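Local coordinates for Per a 4 allergen (Periplaneta americana, PDB 3EBW), which is a major cockroach allergen of the lipocalin family, bound by IgE, whose beta barrel probably carries a small hydrophobic ligand, at residues S129-D132 against A133-A136; T16-V19 against G20-E24. All coordinates share one frame; numbering follows the deposited sequence.

In the fold
Going from the N terminus, contact 2 comes first: the turn at 16-19 runs straight into strand 20-27, and Tyr-18 of the turn folds back onto Trp-22 at one end of the barrel. The chain then passes through the barrel strands to strand 119-125, which pairs antiparallel with strand 20-27. Contact 1 follows, where the loop at 129-132 enters helix 132-142 on the outside of the barrel. Both contacts are local and close no long loop; they stand in series, neither nesting nor crossing, with centres about 17 Å apart and no touch between them. Strand 20-27 links them, since Phe-130 and Lys-135 of contact 1 pack on its Leu-25 and Phe-26.

Contact 1. Residues S129-D132 against A133-A136; sequences SFDD and ATKA
With chi1 at 56°, Asp-131 places its carboxylate between its own backbone N and carbonyl carbon, turned forward over the first turn of the helix; Thr-134 holds OG1 beside its own backbone N, which lets hydroxyl and amide face the same acceptor. That acceptor is Asp-131 OD2. Thr-134 N donates to it over 2.7 Å in a nearly straight bond (168°), and Thr-134 OG1 donates to the same oxygen, also over 2.7 Å. Both donors come in on the syn side but from opposite faces of the carboxylate plane, each about 30° out of it. Asp-131 is thus the N-cap of helix 132-142. The methyl of Ala-133 lies against the same carboxylate, its CB 3.4 Å from Asp-131 OD2. Behind the cap, weak bonds from Lys-135 N to Asp-131 O and from Ala-136 N to Asp-132 O begin the helical pattern.

On the barrel side, Phe-130 CD1 meets Thr-134 CG2 at 3.6 Å, while Phe-130 CB touches Lys-135 CG at 3.6 Å; both neighbours reach the ring obliquely. The Phe-130 side chain also touches Leu-25 and Ile-123 of two barrel strands and Leu-149 of a loop. The carboxylate lies at the positive end of the helix dipole, and with two donors on one oxygen its negative form is probably stabilised.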
loop_
_atom_site.group_PDB
_atom_site.type_symbol
_atom_site.label_atom_id
_atom_site.label_comp_id
_atom_site.label_asym_id
_atom_site.label_seq_id
_atom_site.Cartn_x
_atom_site.Cartn_y
_atom_site.Cartn_z
ATOM N N SER A 129 -11.857 -1.922 16.859
ATOM C CA SER A 129 -11.329 -0.563 16.670
ATOM C C SER A 129 -10.562 -0.096 17.893
ATOM O O SER A 129 -10.794 -0.573 18.995
ATOM C CB SER A 129 -12.470 0.409 16.405
ATOM O OG SER A 129 -13.437 0.326 17.439
ATOM N N PHE A 130 -9.659 0.855 17.708
ATOM C CA PHE A 130 -8.872 1.354 18.829
ATOM C C PHE A 130 -9.412 2.637 19.460
ATOM O O PHE A 130 -9.886 3.523 18.761
ATOM C CB PHE A 130 -7.430 1.637 18.387
ATOM C CG PHE A 130 -6.643 0.411 17.993
ATOM C CD1 PHE A 130 -6.784 -0.787 18.687
ATOM C CD2 PHE A 130 -5.712 0.482 16.969
ATOM C CE1 PHE A 130 -6.007 -1.884 18.360
ATOM C CE2 PHE A 130 -4.942 -0.601 16.648
ATOM C CZ PHE A 130 -5.086 -1.788 17.342
ATOM N N ASP A 131 -9.343 2.738 20.782
ATOM C CA ASP A 131 -9.760 3.966 21.450
ATOM C C ASP A 131 -8.498 4.829 21.422
ATOM O O ASP A 131 -7.389 4.301 21.407
ATOM C CB ASP A 131 -10.217 3.696 22.891
ATOM C CG ASP A 131 -9.162 3.002 23.733
ATOM O OD1 ASP A 131 -9.471 2.650 24.892
ATOM O OD2 ASP A 131 -8.031 2.805 23.252
ATOM N N ASP A 132 -8.648 6.146 21.391
ATOM C CA ASP A 132 -7.481 7.020 21.321
ATOM C C ASP A 132 -6.365 6.599 22.267
ATOM O O ASP A 132 -5.190 6.846 22.002
ATOM C CB ASP A 132 -7.912 8.467 21.559
ATOM C CG ASP A 132 -8.795 8.989 20.432
ATOM O OD1 ASP A 132 -8.256 9.282 19.342
ATOM O OD2 ASP A 132 -10.027 9.080 20.620
ATOM N N ALA A 133 -6.738 5.935 23.354
ATOM C CA ALA A 133 -5.764 5.459 24.329
ATOM C C ALA A 133 -4.797 4.469 23.679
ATOM O O ALA A 133 -3.592 4.725 23.576
ATOM C CB ALA A 133 -6.486 4.788 25.486
ATOM N N THR A 134 -5.342 3.333 23.251
ATOM C CA THR A 134 -4.567 2.277 22.605
ATOM C C THR A 134 -3.710 2.852 21.470
ATOM O O THR A 134 -2.481 2.812 21.542
ATOM C CB THR A 134 -5.508 1.160 22.051
ATOM O OG1 THR A 134 -6.361 0.681 23.100
ATOM C CG2 THR A 134 -4.701 -0.008 21.516
ATOM N N LYS A 135 -4.360 3.393 20.439
ATOM C CA LYS A 135 -3.663 3.986 19.292
ATOM C C LYS A 135 -2.356 4.652 19.714
ATOM O O LYS A 135 -1.315 4.498 19.064
ATOM C CB LYS A 135 -4.545 5.032 18.600
ATOM C CG LYS A 135 -5.466 4.503 17.519
ATOM C CD LYS A 135 -5.764 5.617 16.526
ATOM C CE LYS A 135 -6.393 5.095 15.241
ATOM N NZ LYS A 135 -6.153 6.012 14.081
ATOM N N ALA A 136 -2.429 5.402 20.806
ATOM C CA ALA A 136 -1.272 6.096 21.346
ATOM C C ALA A 136 -0.134 5.104 21.542
ATOM O O ALA A 136 0.978 5.285 21.025
ATOM C CB ALA A 136 -1.636 6.735 22.676
#

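Contact 2. Residues T16-V19 against G20-E24; sequences TKYV and GTWYE
Trp-22 and Tyr-18 stack on each other, and the same indole reaches back to the tyrosine's main chain. The phenol ring and the five-membered ring of the indole form an offset stack, centroids 4.0 Å apart and planes at 15°. Trp-22 NE1 sits over the centre of the phenol ring, 3.4 Å above its plane, while Tyr-18 CZ lies over the indole nearer its rim. Tyr-18 reaches this place with CG anti to its backbone N (chi1 -158°), which lays the ring over the face of the indole.

The indole N-H does not point into the ring it stacks on. It donates to Tyr-18 O, Trp-22 NE1 to Tyr-18 O 3.0 Å, at 158°; the oxygen lies in the indole plane, although the donor is tilted well away from the carbonyl plane. One residue therefore engages both one face and the N-H of the tryptophan, which should restrain the rotation of the indole.

Such a glycine and tryptophan at the start of the first barrel strand is the Gly-X-Trp signature of lipocalins, here Gly-20, Thr-21 and Trp-22, following a type I turn from Thr-16 to Val-19. Trp-22 also packs between His-126, whose ring it meets, and Tyr-44, Thr-100 and Ala-124.

Gly-20 opens the strand with a positive phi, a region open mainly to glycine, and its backbone pairs with Tyr-44 of strand 40-46. At the far end of the phenol, Tyr-18 OH is hydrogen-bonded to Ser-106 OG at the start of strand 106-112, and the Tyr-18 ring meets that of Tyr-44 edge-to-face.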
loop_
_atom_site.group_PDB
_atom_site.type_symbol
_atom_site.label_atom_id
_atom_site.label_comp_id
_atom_site.label_asym_id
_atom_site.label_seq_id
_atom_site.Cartn_x
_atom_site.Cartn_y
_atom_site.Cartn_z
ATOM N N THR A 16 0.067 -18.851 24.380
ATOM C CA THR A 16 -1.079 -19.418 25.044
ATOM C C THR A 16 -1.942 -18.251 25.479
ATOM O O THR A 16 -3.158 -18.354 25.496
ATOM C CB THR A 16 -0.648 -20.244 26.248
ATOM O OG1 THR A 16 0.469 -21.055 25.873
ATOM C CG2 THR A 16 -1.776 -21.155 26.692
ATOM N N LYS A 17 -1.304 -17.138 25.821
ATOM C CA LYS A 17 -2.022 -15.935 26.233
ATOM C C LYS A 17 -2.505 -15.167 25.002
ATOM O O LYS A 17 -3.190 -14.150 25.117
ATOM C CB LYS A 17 -1.112 -15.023 27.057
ATOM C CG LYS A 17 -0.871 -15.456 28.493
ATOM C CD LYS A 17 0.021 -14.434 29.190
ATOM C CE LYS A 17 0.249 -14.741 30.650
ATOM N NZ LYS A 17 1.317 -13.846 31.173
ATOM N N TYR A 18 -2.131 -15.658 23.825
ATOM C CA TYR A 18 -2.502 -15.024 22.571
ATOM C C TYR A 18 -3.764 -15.659 22.032
ATOM O O TYR A 18 -4.263 -15.279 20.982
ATOM C CB TYR A 18 -1.384 -15.194 21.551
ATOM C CG TYR A 18 -1.442 -14.165 20.455
ATOM C CD1 TYR A 18 -1.084 -12.841 20.702
ATOM C CD2 TYR A 18 -1.893 -14.502 19.181
ATOM C CE1 TYR A 18 -1.178 -11.884 19.715
ATOM C CE2 TYR A 18 -1.991 -13.556 18.193
ATOM C CZ TYR A 18 -1.637 -12.242 18.459
ATOM O OH TYR A 18 -1.777 -11.284 17.474
ATOM N N VAL A 19 -4.260 -16.659 22.747
ATOM C CA VAL A 19 -5.472 -17.351 22.350
ATOM C C VAL A 19 -6.576 -16.331 22.101
ATOM O O VAL A 19 -6.536 -15.224 22.634
ATOM C CB VAL A 19 -5.902 -18.372 23.452
ATOM C CG1 VAL A 19 -7.422 -18.459 23.548
ATOM C CG2 VAL A 19 -5.325 -19.756 23.125
ATOM N N GLY A 20 -7.547 -16.695 21.272
ATOM C CA GLY A 20 -8.633 -15.777 20.998
ATOM C C GLY A 20 -8.803 -15.288 19.562
ATOM O O GLY A 20 -8.253 -15.857 18.613
ATOM N N THR A 21 -9.591 -14.221 19.415
ATOM C CA THR A 21 -9.894 -13.635 18.114
ATOM C C THR A 21 -9.317 -12.248 17.966
ATOM O O THR A 21 -9.713 -11.316 18.663
ATOM C CB THR A 21 -11.406 -13.560 17.888
ATOM O OG1 THR A 21 -11.934 -14.891 17.832
ATOM C CG2 THR A 21 -11.723 -12.843 16.581
ATOM N N TRP A 22 -8.367 -12.126 17.046
ATOM C CA TRP A 22 -7.737 -10.850 16.795
ATOM C C TRP A 22 -8.174 -10.263 15.452
ATOM O O TRP A 22 -7.975 -10.870 14.402
ATOM C CB TRP A 22 -6.220 -11.002 16.818
ATOM C CG TRP A 22 -5.650 -11.343 18.140
ATOM C CD1 TRP A 22 -5.404 -12.594 18.629
ATOM C CD2 TRP A 22 -5.272 -10.425 19.177
ATOM N NE1 TRP A 22 -4.896 -12.512 19.904
ATOM C CE2 TRP A 22 -4.804 -11.195 20.265
ATOM C CE3 TRP A 22 -5.281 -9.025 19.293
ATOM C CZ2 TRP A 22 -4.360 -10.620 21.454
ATOM C CZ3 TRP A 22 -4.836 -8.450 20.483
ATOM C CH2 TRP A 22 -4.381 -9.250 21.546
ATOM N N TYR A 23 -8.787 -9.088 15.489
ATOM C CA TYR A 23 -9.206 -8.432 14.258
ATOM C C TYR A 23 -8.045 -7.602 13.698
ATOM O O TYR A 23 -7.349 -6.898 14.435
ATOM C CB TYR A 23 -10.423 -7.523 14.506
ATOM C CG TYR A 23 -11.665 -8.269 14.944
ATOM C CD1 TYR A 23 -12.267 -9.217 14.123
ATOM C CD2 TYR A 23 -12.207 -8.064 16.210
ATOM C CE1 TYR A 23 -13.370 -9.941 14.567
ATOM C CE2 TYR A 23 -13.308 -8.785 16.656
ATOM C CZ TYR A 23 -13.874 -9.713 15.840
ATOM O OH TYR A 23 -14.935 -10.427 16.320
ATOM N N GLU A 24 -7.828 -7.703 12.395
ATOM C CA GLU A 24 -6.754 -6.949 11.763
ATOM C C GLU A 24 -7.264 -5.532 11.491
ATOM O O GLU A 24 -8.075 -5.330 10.605
ATOM C CB GLU A 24 -6.330 -7.641 10.468
ATOM C CG GLU A 24 -5.242 -6.932 9.708
ATOM C CD GLU A 24 -4.557 -7.848 8.707
ATOM O OE1 GLU A 24 -3.857 -7.337 7.810
ATOM O OE2 GLU A 24 -4.716 -9.087 8.819
#